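Local coordinates for glutamine aminotransferase class-II domain protein (Ruegeria pomeroyi, PDB 3MDN) that probably acts as a class-II glutamine amidotransferase of the Ntn-hydrolase type, splitting glutamine to supply ammonia for transfer, at residues P55-Y60 / P103-R108; D160-L165 / R255-A260; M185-A190 / Y198-S203. One frame throughout, in Å; residues are numbered along the deposited sequence.

Contact 1: P55-Y60 / P103-R108; sequences PEPGLY and PFAARR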
ATOM      1  N   PRO D  55     -10.675 -24.105  10.841  1.00 32.55           N
ATOM      2  CA  PRO D  55     -10.425 -25.047   9.750  1.00 32.38           C
ATOM      3  C   PRO D  55     -10.065 -24.275   8.475  1.00 32.28           C
ATOM      4  O   PRO D  55      -9.457 -24.839   7.589  1.00 31.99           O
ATOM      5  CB  PRO D  55     -11.767 -25.775   9.589  1.00 32.87           C
ATOM      6  CG  PRO D  55     -12.690 -25.227  10.668  1.00 32.38           C
ATOM      7  CD  PRO D  55     -12.107 -23.967  11.178  1.00 32.34           C
ATOM      8  N   GLU D  56     -10.452 -22.999   8.378  1.00 31.68           N
ATOM      9  CA  GLU D  56     -10.012 -22.167   7.236  1.00 31.55           C
ATOM     10  C   GLU D  56      -8.641 -21.566   7.507  1.00 30.18           C
ATOM     11  O   GLU D  56      -8.330 -21.206   8.632  1.00 30.01           O
ATOM     12  CB  GLU D  56     -10.986 -21.017   6.944  1.00 31.57           C
ATOM     13  CG  GLU D  56     -12.425 -21.429   6.669  1.00 34.87           C
ATOM     14  CD  GLU D  56     -13.142 -21.890   7.927  1.00 39.47           C
ATOM     15  OE1 GLU D  56     -12.887 -21.319   9.014  1.00 40.56           O
ATOM     16  OE2 GLU D  56     -13.955 -22.842   7.830  1.00 43.11           O
ATOM     17  N   PRO D  57      -7.837 -21.395   6.461  1.00 29.53           N
ATOM     18  CA  PRO D  57      -6.503 -20.860   6.722  1.00 29.73           C
ATOM     19  C   PRO D  57      -6.561 -19.336   6.861  1.00 29.24           C
ATOM     20  O   PRO D  57      -7.363 -18.708   6.209  1.00 28.49           O
ATOM     21  CB  PRO D  57      -5.708 -21.286   5.469  1.00 29.45           C
ATOM     22  CG  PRO D  57      -6.805 -21.310   4.352  1.00 30.02           C
ATOM     23  CD  PRO D  57      -8.053 -21.768   5.048  1.00 29.45           C
ATOM     24  N   GLY D  58      -5.737 -18.752   7.720  1.00 29.53           N
ATOM     25  CA  GLY D  58      -5.494 -17.305   7.635  1.00 30.39           C
ATOM     26  C   GLY D  58      -4.760 -17.028   6.328  1.00 30.99           C
ATOM     27  O   GLY D  58      -3.929 -17.834   5.906  1.00 31.13           O
ATOM     28  N   LEU D  59      -5.062 -15.912   5.682  1.00 31.10           N
ATOM     29  CA  LEU D  59      -4.418 -15.529   4.425  1.00 32.75           C
ATOM     30  C   LEU D  59      -3.895 -14.067   4.450  1.00 33.92           C
ATOM     31  O   LEU D  59      -4.654 -13.141   4.701  1.00 33.26           O
ATOM     32  CB  LEU D  59      -5.403 -15.724   3.275  1.00 32.49           C
ATOM     33  CG  LEU D  59      -4.871 -15.513   1.859  1.00 34.79           C
ATOM     34  CD1 LEU D  59      -3.766 -16.557   1.524  1.00 32.64           C
ATOM     35  CD2 LEU D  59      -6.004 -15.581   0.839  1.00 34.95           C
ATOM     36  N   TYR D  60      -2.595 -13.872   4.226  1.00 35.17           N
ATOM     37  CA  TYR D  60      -2.005 -12.535   4.210  1.00 36.51           C
ATOM     38  C   TYR D  60      -1.261 -12.384   2.899  1.00 38.48           C
ATOM     39  O   TYR D  60      -0.390 -13.189   2.576  1.00 38.56           O
ATOM     40  CB  TYR D  60      -1.038 -12.297   5.394  1.00 35.78           C
ATOM     41  CG  TYR D  60      -0.491 -10.864   5.467  1.00 35.77           C
ATOM     42  CD1 TYR D  60       0.273 -10.327   4.420  1.00 35.65           C
ATOM     43  CD2 TYR D  60      -0.748 -10.046   6.564  1.00 34.35           C
ATOM     44  CE1 TYR D  60       0.767  -9.032   4.466  1.00 33.14           C
ATOM     45  CE2 TYR D  60      -0.249  -8.740   6.622  1.00 34.04           C
ATOM     46  CZ  TYR D  60       0.503  -8.240   5.565  1.00 34.39           C
ATOM     47  OH  TYR D  60       0.989  -6.952   5.597  1.00 33.32           O
ATOM     48  N   PRO D 103      -0.495 -17.307  -1.717  1.00 39.14           N
ATOM     49  CA  PRO D 103      -1.402 -18.401  -1.986  1.00 37.06           C
ATOM     50  C   PRO D 103      -2.807 -17.896  -2.296  1.00 34.16           C
ATOM     51  O   PRO D 103      -3.090 -16.701  -2.127  1.00 33.92           O
ATOM     52  CB  PRO D 103      -1.410 -19.181  -0.667  1.00 36.92           C
ATOM     53  CG  PRO D 103      -0.214 -18.693   0.082  1.00 39.45           C
ATOM     54  CD  PRO D 103      -0.107 -17.269  -0.300  1.00 39.20           C
ATOM     55  N   PHE D 104      -3.620 -18.807  -2.820  1.00 31.18           N
ATOM     56  CA  PHE D 104      -5.055 -18.671  -2.994  1.00 29.99           C
ATOM     57  C   PHE D 104      -5.740 -19.573  -1.951  1.00 29.53           C
ATOM     58  O   PHE D 104      -5.150 -20.514  -1.443  1.00 27.66           O
ATOM     59  CB  PHE D 104      -5.446 -19.074  -4.420  1.00 28.95           C
ATOM     60  CG  PHE D 104      -4.766 -18.231  -5.494  1.00 29.88           C
ATOM     61  CD1 PHE D 104      -5.260 -16.962  -5.815  1.00 29.56           C
ATOM     62  CD2 PHE D 104      -3.608 -18.684  -6.139  1.00 27.68           C
ATOM     63  CE1 PHE D 104      -4.638 -16.173  -6.786  1.00 28.95           C
ATOM     64  CE2 PHE D 104      -2.988 -17.912  -7.109  1.00 25.77           C
ATOM     65  CZ  PHE D 104      -3.509 -16.647  -7.433  1.00 28.51           C
ATOM     66  N   ALA D 105      -6.966 -19.245  -1.574  1.00 29.87           N
ATOM     67  CA  ALA D 105      -7.645 -20.034  -0.553  1.00 29.34           C
ATOM     68  C   ALA D 105      -9.113 -20.023  -0.869  1.00 29.56           C
ATOM     69  O   ALA D 105      -9.644 -19.012  -1.329  1.00 28.71           O
ATOM     70  CB  ALA D 105      -7.412 -19.419   0.850  1.00 29.21           C
ATOM     71  N   ALA D 106      -9.770 -21.143  -0.620  1.00 28.99           N
ATOM     72  CA  ALA D 106     -11.217 -21.205  -0.736  1.00 30.15           C
ATOM     73  C   ALA D 106     -11.649 -22.355   0.162  1.00 29.78           C
ATOM     74  O   ALA D 106     -11.073 -23.440   0.084  1.00 30.23           O
ATOM     75  CB  ALA D 106     -11.637 -21.429  -2.188  1.00 29.49           C
ATOM     76  N   ARG D 107     -12.623 -22.098   1.033  1.00 29.32           N
ATOM     77  CA  ARG D 107     -13.046 -23.072   2.038  1.00 29.40           C
ATOM     78  C   ARG D 107     -11.870 -23.526   2.922  1.00 29.10           C
ATOM     79  O   ARG D 107     -11.151 -22.687   3.435  1.00 29.16           O
ATOM     80  CB  ARG D 107     -13.700 -24.266   1.345  1.00 29.84           C
ATOM     81  CG  ARG D 107     -14.946 -23.849   0.598  1.00 30.47           C
ATOM     82  CD  ARG D 107     -15.506 -24.990  -0.210  1.00 27.50           C
ATOM     83  NE  ARG D 107     -16.639 -24.485  -0.981  1.00 30.13           N
ATOM     84  CZ  ARG D 107     -17.418 -25.237  -1.743  1.00 29.25           C
ATOM     85  NH1 ARG D 107     -17.179 -26.551  -1.837  1.00 27.22           N
ATOM     86  NH2 ARG D 107     -18.427 -24.676  -2.403  1.00 28.54           N
ATOM     87  N   ARG D 108     -11.666 -24.837   3.087  1.00 28.31           N
ATOM     88  CA  ARG D 108     -10.548 -25.348   3.916  1.00 28.53           C
ATOM     89  C   ARG D 108      -9.164 -25.371   3.222  1.00 27.14           C
ATOM     90  O   ARG D 108      -8.125 -25.620   3.891  1.00 25.58           O
ATOM     91  CB  ARG D 108     -10.833 -26.777   4.447  1.00 29.43           C
ATOM     92  CG  ARG D 108     -12.046 -26.963   5.393  1.00 33.21           C
ATOM     93  CD  ARG D 108     -12.238 -28.473   5.760  1.00 37.13           C
ATOM     94  NE  ARG D 108     -10.940 -29.094   6.070  1.00 43.94           N
ATOM     95  CZ  ARG D 108     -10.717 -30.398   6.269  1.00 45.42           C
ATOM     96  NH1 ARG D 108     -11.715 -31.280   6.199  1.00 47.11           N
ATOM     97  NH2 ARG D 108      -9.484 -30.822   6.540  1.00 44.17           N
TER
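L59 and P103 meet flank to flank, their side chains running past each other in opposite directions. L59 holds CG anti to its own backbone N (chi1 -174°), which carries both methyls across to 103-108. L59 CD1 lies 4.1 Å from P103 CD and 3.7 Å from P103 O, while L59 CD2 reaches toward A105, 4.1 Å from its CB. That alanine methyl is shared: the ring of P57 comes at it too, with P57 CG 4.0 Å from A105 CB. One small side chain thus sits against a leucine branch and the puckered end of a proline.

Farther along, carbon meets backbone oxygen. R107 has a positive phi (56°), at the turn between strands 104-106 and 109-114, and its carbonyl O faces 55-60, lying 3.6 Å from P57 CD and 3.7 Å from E56 CG. R108 CB grazes P55 O at 3.9 Å. Both arginines otherwise head away from 55-60, R107 to salt bridges with E158 and E134, R108 to donate from its guanidinium to D193 O. No hydrogen bond joins the two segments, so the junction rests on van der Waals packing.

Within this chain, strand 58-61 is the outermost strand of one seven-stranded antiparallel sheet, and 104-106 lies at the margin of another; the contact brings together borders of the two sheets, consistent with the sandwiched sheets of the Ntn fold. Y51 of strand 47-51 spans the junction, touching P57 while its hydroxyl bonds R108 O, and A49 of the same strand touches both L59 and P103. On the far side of 104-106, F104 and A106 pack on helix 144-154; on the 55-60 side, H78 of the second subunit hydrogen-bonds E56 O.

Contact 2: D160-L165 / R255-A260; sequences DPHGAL and RDFAPA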
ATOM      1  N   ASP D 160     -10.577 -35.861  -3.687  1.00 31.59           N
ATOM      2  CA  ASP D 160      -9.649 -36.621  -4.546  1.00 31.07           C
ATOM      3  C   ASP D 160      -8.536 -35.702  -5.082  1.00 30.16           C
ATOM      4  O   ASP D 160      -8.512 -35.396  -6.261  1.00 30.10           O
ATOM      5  CB  ASP D 160     -10.453 -37.246  -5.699  1.00 31.55           C
ATOM      6  CG  ASP D 160      -9.575 -37.955  -6.749  1.00 34.02           C
ATOM      7  OD1 ASP D 160      -8.417 -38.351  -6.445  1.00 34.97           O
ATOM      8  OD2 ASP D 160     -10.065 -38.108  -7.892  1.00 35.18           O
ATOM      9  N   PRO D 161      -7.611 -35.270  -4.219  1.00 29.67           N
ATOM     10  CA  PRO D 161      -6.644 -34.229  -4.594  1.00 29.34           C
ATOM     11  C   PRO D 161      -5.729 -34.590  -5.761  1.00 29.43           C
ATOM     12  O   PRO D 161      -5.553 -33.779  -6.667  1.00 29.30           O
ATOM     13  CB  PRO D 161      -5.826 -34.013  -3.329  1.00 29.78           C
ATOM     14  CG  PRO D 161      -6.537 -34.725  -2.227  1.00 30.60           C
ATOM     15  CD  PRO D 161      -7.392 -35.780  -2.859  1.00 30.24           C
ATOM     16  N   HIS D 162      -5.178 -35.796  -5.747  1.00 29.05           N
ATOM     17  CA  HIS D 162      -4.323 -36.293  -6.821  1.00 29.09           C
ATOM     18  C   HIS D 162      -5.039 -36.342  -8.172  1.00 28.33           C
ATOM     19  O   HIS D 162      -4.547 -35.767  -9.164  1.00 27.58           O
ATOM     20  CB  HIS D 162      -3.808 -37.691  -6.447  1.00 29.71           C
ATOM     21  CG  HIS D 162      -2.983 -38.355  -7.507  1.00 31.77           C
ATOM     22  ND1 HIS D 162      -3.523 -38.839  -8.683  1.00 35.32           N
ATOM     23  CD2 HIS D 162      -1.665 -38.667  -7.544  1.00 33.35           C
ATOM     24  CE1 HIS D 162      -2.572 -39.412  -9.405  1.00 36.18           C
ATOM     25  NE2 HIS D 162      -1.438 -39.334  -8.731  1.00 36.90           N
ATOM     26  N   GLY D 163      -6.173 -37.057  -8.213  1.00 27.85           N
ATOM     27  CA  GLY D 163      -6.999 -37.146  -9.432  1.00 27.11           C
ATOM     28  C   GLY D 163      -7.463 -35.772  -9.903  1.00 27.22           C
ATOM     29  O   GLY D 163      -7.399 -35.453 -11.089  1.00 26.97           O
ATOM     30  N   ALA D 164      -7.899 -34.930  -8.970  1.00 26.97           N
ATOM     31  CA  ALA D 164      -8.447 -33.616  -9.343  1.00 26.85           C
ATOM     32  C   ALA D 164      -7.363 -32.688  -9.909  1.00 27.27           C
ATOM     33  O   ALA D 164      -7.583 -32.021 -10.906  1.00 27.24           O
ATOM     34  CB  ALA D 164      -9.160 -32.973  -8.181  1.00 26.43           C
ATOM     35  N   LEU D 165      -6.190 -32.654  -9.288  1.00 27.73           N
ATOM     36  CA  LEU D 165      -5.141 -31.798  -9.820  1.00 27.71           C
ATOM     37  C   LEU D 165      -4.729 -32.329 -11.202  1.00 27.20           C
ATOM     38  O   LEU D 165      -4.583 -31.570 -12.169  1.00 28.14           O
ATOM     39  CB  LEU D 165      -3.951 -31.717  -8.857  1.00 27.44           C
ATOM     40  CG  LEU D 165      -2.833 -30.815  -9.378  1.00 28.02           C
ATOM     41  CD1 LEU D 165      -3.355 -29.378  -9.490  1.00 30.70           C
ATOM     42  CD2 LEU D 165      -1.654 -30.855  -8.470  1.00 30.60           C
ATOM     43  N   ARG D 255       4.393 -40.515  -4.911  1.00 30.99           N
ATOM     44  CA  ARG D 255       3.453 -41.242  -5.753  1.00 31.99           C
ATOM     45  C   ARG D 255       3.646 -40.692  -7.165  1.00 31.77           C
ATOM     46  O   ARG D 255       3.955 -39.500  -7.316  1.00 31.46           O
ATOM     47  CB  ARG D 255       2.068 -40.853  -5.274  1.00 33.03           C
ATOM     48  CG  ARG D 255       1.082 -41.938  -5.046  1.00 36.80           C
ATOM     49  CD  ARG D 255      -0.193 -41.252  -4.521  1.00 41.34           C
ATOM     50  NE  ARG D 255      -1.309 -41.529  -5.425  1.00 45.13           N
ATOM     51  CZ  ARG D 255      -2.589 -41.261  -5.180  1.00 44.44           C
ATOM     52  NH1 ARG D 255      -2.972 -40.688  -4.039  1.00 44.31           N
ATOM     53  NH2 ARG D 255      -3.490 -41.583  -6.092  1.00 45.32           N
ATOM     54  N   ASP D 256       3.447 -41.510  -8.196  1.00 31.73           N
ATOM     55  CA  ASP D 256       3.558 -41.043  -9.587  1.00 32.48           C
ATOM     56  C   ASP D 256       2.437 -40.052  -9.870  1.00 32.61           C
ATOM     57  O   ASP D 256       1.351 -40.132  -9.286  1.00 32.87           O
ATOM     58  CB  ASP D 256       3.510 -42.193 -10.631  1.00 32.83           C
ATOM     59  CG  ASP D 256       4.806 -43.046 -10.665  1.00 35.20           C
ATOM     60  OD1 ASP D 256       5.903 -42.550 -10.287  1.00 35.87           O
ATOM     61  OD2 ASP D 256       4.725 -44.228 -11.091  1.00 37.69           O
ATOM     62  N   PHE D 257       2.709 -39.102 -10.753  1.00 32.66           N
ATOM     63  CA  PHE D 257       1.743 -38.051 -11.038  1.00 33.75           C
ATOM     64  C   PHE D 257       1.885 -37.621 -12.488  1.00 35.02           C
ATOM     65  O   PHE D 257       2.930 -37.129 -12.908  1.00 35.29           O
ATOM     66  CB  PHE D 257       1.951 -36.850 -10.100  1.00 32.69           C
ATOM     67  CG  PHE D 257       1.018 -35.686 -10.379  1.00 32.05           C
ATOM     68  CD1 PHE D 257      -0.299 -35.716  -9.931  1.00 30.20           C
ATOM     69  CD2 PHE D 257       1.451 -34.585 -11.117  1.00 29.48           C
ATOM     70  CE1 PHE D 257      -1.175 -34.658 -10.181  1.00 33.27           C
ATOM     71  CE2 PHE D 257       0.584 -33.518 -11.382  1.00 34.85           C
ATOM     72  CZ  PHE D 257      -0.746 -33.555 -10.907  1.00 33.00           C
ATOM     73  N   ALA D 258       0.835 -37.818 -13.265  1.00 36.79           N
ATOM     74  CA  ALA D 258       0.838 -37.340 -14.642  1.00 38.53           C
ATOM     75  C   ALA D 258      -0.555 -36.801 -14.935  1.00 39.44           C
ATOM     76  O   ALA D 258      -1.504 -37.266 -14.321  1.00 39.64           O
ATOM     77  CB  ALA D 258       1.216 -38.481 -15.605  1.00 38.20           C
ATOM     78  N   PRO D 259      -0.684 -35.822 -15.861  1.00 40.53           N
ATOM     79  CA  PRO D 259      -2.022 -35.308 -16.209  1.00 41.33           C
ATOM     80  C   PRO D 259      -2.955 -36.456 -16.598  1.00 41.94           C
ATOM     81  O   PRO D 259      -2.513 -37.438 -17.184  1.00 41.72           O
ATOM     82  CB  PRO D 259      -1.774 -34.409 -17.434  1.00 41.05           C
ATOM     83  CG  PRO D 259      -0.312 -34.188 -17.493  1.00 41.25           C
ATOM     84  CD  PRO D 259       0.343 -35.366 -16.816  1.00 40.90           C
ATOM     85  N   ALA D 260      -4.233 -36.326 -16.260  1.00 43.04           N
ATOM     86  CA  ALA D 260      -5.217 -37.394 -16.451  1.00 43.91           C
ATOM     87  C   ALA D 260      -5.339 -37.831 -17.904  1.00 44.75           C
ATOM     88  O   ALA D 260      -5.178 -37.010 -18.816  1.00 45.13           O
ATOM     89  CB  ALA D 260      -6.587 -36.958 -15.906  1.00 43.45           C
TER
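H162 and L165, on the first turns of helix 161-179, pack on R255, D256 and F257 where strand 251-256 runs out, a helix-on-sheet join in what is probably an Ntn-type fold. D160 is the N-cap: its OD1 accepts from G163 N at 3.1 Å, from above the carboxylate plane, while OD2 pairs with R167.

H162 carries most of the contact. With CG anti to the backbone N (chi1 176°), the imidazole reaches out to the strand and is gripped on three sides. At the ring edge H162 NE2 gives a nearly straight hydrogen bond of 3.0 Å to D256 O, in both the ring plane and the carbonyl plane. The R255 guanidinium lies flat over one face, planes 6° apart and centres 4.0 Å apart. Against the opposite face F257 turns its edge, a T-shaped pair with planes at 86°, its CD1 offset toward the imidazole rim. With an alanine here, D256 O would probably lose this donor, a gap would open between R255 and F257, and the guanidinium would be free to turn.

The H162 carbonyl in turn meets the F257 ring at its rim, O lying 3.7 Å from CE1. One turn on, L165 crosses F257 at about a right angle, bringing its CD2 to 3.7 Å from F257 CZ.

Contact 3: M185-A190 / Y198-S203; sequences MRLSAA and YAARYS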
HETATM    1  N   MSE D 185       2.786 -26.506 -20.156  1.00 24.16           N
HETATM    2  CA  MSE D 185       2.509 -26.600 -18.737  1.00 23.90           C
HETATM    3  C   MSE D 185       3.806 -26.746 -17.974  1.00 24.46           C
HETATM    4  O   MSE D 185       4.525 -27.722 -18.176  1.00 24.06           O
HETATM    5  CB  MSE D 185       1.605 -27.797 -18.430  1.00 24.05           C
HETATM    6  CG  MSE D 185       1.430 -28.032 -16.904  1.00 24.34           C
HETATM    7 SE   MSE D 185       0.372 -26.573 -16.058  1.00 33.04          SE
HETATM    8  CE  MSE D 185      -1.248 -26.764 -17.119  1.00 22.76           C
ATOM      9  N   ARG D 186       4.136 -25.765 -17.137  1.00 24.07           N
ATOM     10  CA  ARG D 186       5.256 -25.904 -16.198  1.00 25.83           C
ATOM     11  C   ARG D 186       4.677 -25.709 -14.807  1.00 26.56           C
ATOM     12  O   ARG D 186       4.039 -24.688 -14.545  1.00 26.91           O
ATOM     13  CB  ARG D 186       6.320 -24.845 -16.451  1.00 25.23           C
ATOM     14  CG  ARG D 186       6.963 -24.905 -17.827  1.00 26.14           C
ATOM     15  CD  ARG D 186       8.390 -25.360 -17.706  1.00 23.91           C
ATOM     16  NE  ARG D 186       9.077 -25.571 -18.981  1.00 24.85           N
ATOM     17  CZ  ARG D 186       9.971 -24.734 -19.517  1.00 26.08           C
ATOM     18  NH1 ARG D 186      10.279 -23.593 -18.892  1.00 25.15           N
ATOM     19  NH2 ARG D 186      10.563 -25.043 -20.677  1.00 21.62           N
ATOM     20  N   LEU D 187       4.900 -26.668 -13.912  1.00 26.84           N
ATOM     21  CA  LEU D 187       4.169 -26.651 -12.661  1.00 26.63           C
ATOM     22  C   LEU D 187       4.945 -27.205 -11.462  1.00 26.86           C
ATOM     23  O   LEU D 187       5.376 -28.337 -11.465  1.00 25.70           O
ATOM     24  CB  LEU D 187       2.881 -27.481 -12.807  1.00 26.44           C
ATOM     25  CG  LEU D 187       2.116 -27.591 -11.469  1.00 26.01           C
ATOM     26  CD1 LEU D 187       0.690 -27.188 -11.653  1.00 22.64           C
ATOM     27  CD2 LEU D 187       2.169 -29.003 -10.902  1.00 25.89           C
ATOM     28  N   SER D 188       5.073 -26.395 -10.421  1.00 27.18           N
ATOM     29  CA  SER D 188       5.376 -26.908  -9.118  1.00 27.95           C
ATOM     30  C   SER D 188       4.320 -26.220  -8.287  1.00 28.52           C
ATOM     31  O   SER D 188       4.033 -25.016  -8.476  1.00 29.78           O
ATOM     32  CB  SER D 188       6.787 -26.515  -8.673  1.00 28.16           C
ATOM     33  OG  SER D 188       6.706 -25.230  -8.099  1.00 32.11           O
ATOM     34  N   ALA D 189       3.659 -26.974  -7.424  1.00 27.81           N
ATOM     35  CA  ALA D 189       2.581 -26.401  -6.612  1.00 26.68           C
ATOM     36  C   ALA D 189       2.639 -27.015  -5.225  1.00 26.53           C
ATOM     37  O   ALA D 189       3.068 -28.179  -5.077  1.00 25.67           O
ATOM     38  CB  ALA D 189       1.239 -26.721  -7.241  1.00 26.89           C
ATOM     39  N   ALA D 190       2.213 -26.244  -4.224  1.00 25.32           N
ATOM     40  CA  ALA D 190       1.974 -26.759  -2.862  1.00 25.02           C
ATOM     41  C   ALA D 190       0.573 -26.406  -2.470  1.00 25.14           C
ATOM     42  O   ALA D 190       0.049 -25.360  -2.882  1.00 26.01           O
ATOM     43  CB  ALA D 190       2.964 -26.166  -1.853  1.00 25.95           C
ATOM     44  N   TYR D 198       0.416 -31.128   0.553  1.00 23.56           N
ATOM     45  CA  TYR D 198       0.676 -31.779  -0.729  1.00 23.57           C
ATOM     46  C   TYR D 198       1.643 -30.938  -1.534  1.00 23.78           C
ATOM     47  O   TYR D 198       1.698 -29.717  -1.371  1.00 22.23           O
ATOM     48  CB  TYR D 198      -0.604 -31.888  -1.570  1.00 23.90           C
ATOM     49  CG  TYR D 198      -1.683 -32.738  -0.953  1.00 24.38           C
ATOM     50  CD1 TYR D 198      -2.734 -32.150  -0.256  1.00 24.76           C
ATOM     51  CD2 TYR D 198      -1.616 -34.137  -1.017  1.00 25.77           C
ATOM     52  CE1 TYR D 198      -3.730 -32.923   0.325  1.00 25.46           C
ATOM     53  CE2 TYR D 198      -2.626 -34.928  -0.434  1.00 28.10           C
ATOM     54  CZ  TYR D 198      -3.673 -34.308   0.224  1.00 24.42           C
ATOM     55  OH  TYR D 198      -4.649 -35.054   0.834  1.00 25.76           O
ATOM     56  N   ALA D 199       2.360 -31.580  -2.444  1.00 23.17           N
ATOM     57  CA  ALA D 199       3.097 -30.820  -3.421  1.00 24.18           C
ATOM     58  C   ALA D 199       3.235 -31.669  -4.657  1.00 24.25           C
ATOM     59  O   ALA D 199       3.344 -32.879  -4.571  1.00 24.80           O
ATOM     60  CB  ALA D 199       4.477 -30.425  -2.873  1.00 24.34           C
ATOM     61  N   ALA D 200       3.215 -31.039  -5.815  1.00 24.69           N
ATOM     62  CA  ALA D 200       3.336 -31.788  -7.062  1.00 25.34           C
ATOM     63  C   ALA D 200       4.287 -31.033  -7.968  1.00 24.91           C
ATOM     64  O   ALA D 200       4.467 -29.836  -7.825  1.00 25.00           O
ATOM     65  CB  ALA D 200       1.963 -31.961  -7.730  1.00 24.81           C
ATOM     66  N   ARG D 201       4.923 -31.758  -8.870  1.00 25.02           N
ATOM     67  CA  ARG D 201       5.846 -31.185  -9.844  1.00 24.38           C
ATOM     68  C   ARG D 201       5.615 -31.895 -11.153  1.00 23.95           C
ATOM     69  O   ARG D 201       5.603 -33.135 -11.202  1.00 22.69           O
ATOM     70  CB  ARG D 201       7.306 -31.335  -9.389  1.00 24.07           C
ATOM     71  CG  ARG D 201       8.343 -30.734 -10.333  1.00 24.07           C
ATOM     72  CD  ARG D 201       9.762 -31.020  -9.819  1.00 23.06           C
ATOM     73  NE  ARG D 201      10.808 -30.374 -10.607  1.00 23.65           N
ATOM     74  CZ  ARG D 201      12.099 -30.683 -10.528  1.00 25.23           C
ATOM     75  NH1 ARG D 201      12.497 -31.656  -9.708  1.00 25.17           N
ATOM     76  NH2 ARG D 201      12.986 -30.036 -11.278  1.00 22.76           N
ATOM     77  N   TYR D 202       5.395 -31.100 -12.205  1.00 24.04           N
ATOM     78  CA  TYR D 202       5.118 -31.643 -13.528  1.00 23.95           C
ATOM     79  C   TYR D 202       5.449 -30.632 -14.631  1.00 23.39           C
ATOM     80  O   TYR D 202       5.348 -29.436 -14.430  1.00 23.28           O
ATOM     81  CB  TYR D 202       3.631 -32.055 -13.614  1.00 25.42           C
ATOM     82  CG  TYR D 202       3.197 -32.320 -15.040  1.00 26.63           C
ATOM     83  CD1 TYR D 202       3.549 -33.511 -15.686  1.00 28.37           C
ATOM     84  CD2 TYR D 202       2.539 -31.344 -15.767  1.00 25.42           C
ATOM     85  CE1 TYR D 202       3.206 -33.740 -17.014  1.00 28.37           C
ATOM     86  CE2 TYR D 202       2.179 -31.557 -17.084  1.00 26.32           C
ATOM     87  CZ  TYR D 202       2.516 -32.767 -17.702  1.00 29.14           C
ATOM     88  OH  TYR D 202       2.149 -32.978 -19.024  1.00 29.78           O
ATOM     89  N   SER D 203       5.843 -31.108 -15.805  1.00 23.23           N
ATOM     90  CA  SER D 203       6.055 -30.225 -16.964  1.00 22.93           C
ATOM     91  C   SER D 203       5.691 -30.944 -18.265  1.00 23.71           C
ATOM     92  O   SER D 203       5.895 -32.157 -18.392  1.00 23.23           O
ATOM     93  CB  SER D 203       7.527 -29.777 -17.038  1.00 21.83           C
ATOM     94  OG  SER D 203       7.744 -28.952 -18.193  1.00 20.44           O
TER
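L187 and Y202 exchange two backbone hydrogen bonds, and A189 and A200 two more, in the beta hairpin of strands 185-192 and 197-203. L187 N to Y202 O and Y202 N to L187 O are both 2.9 Å. The first of these is bent, with an N-H...O angle of 132°, while the second is much straighter, at 167°. A189 N to A200 O and A200 N to A189 O are both 3.0 Å. CA-H...O contacts add weaker links: S188 CA to A200 O, between the two pairs, at 3.3 Å, and A199 CA to A189 O, beyond the second, at 3.1 Å.

Side chains alternate between the two faces. R186, S188, A190, A199, R201 and S203 share one, where S188 OG pairs with W6 and the extended R201 reaches E238 and L239 O. L187, A189, A200 and Y202 are on the other, which helix 161-179 covers. Here L187 has CG anti to its backbone N (chi1 175°), and its CD2 lies alongside the A200 and Y202 CB atoms, 4.3 Å from each. Y202 OH bonds E173 of the helix. M185, modelled as selenomethionine, crosses Y202 at about a right angle, its CG in the plane of the tyrosine ring and 3.6 Å from CE2 at the edge.

Overall arrangement
From the N terminus, contact 1 comes first: 103-108 returns to 55-60 after 42 intervening residues and joins borders of the two main sheets. It closes before either other contact opens. Contact 2 then starts at the head of helix 161-179 and is completed only at 255-260, near the end of the modelled chain; within that long excursion the hairpin of contact 3 forms and shuts. Contacts 2 and 3 touch, with P259 CG 3.1 Å from Y202 OH and L165 against A200, so helix, hairpin and the C-terminal segment pack as one block. Contact 1 lies apart, its nearest atoms about 7 Å from contact 3, although all three reach the same sheet.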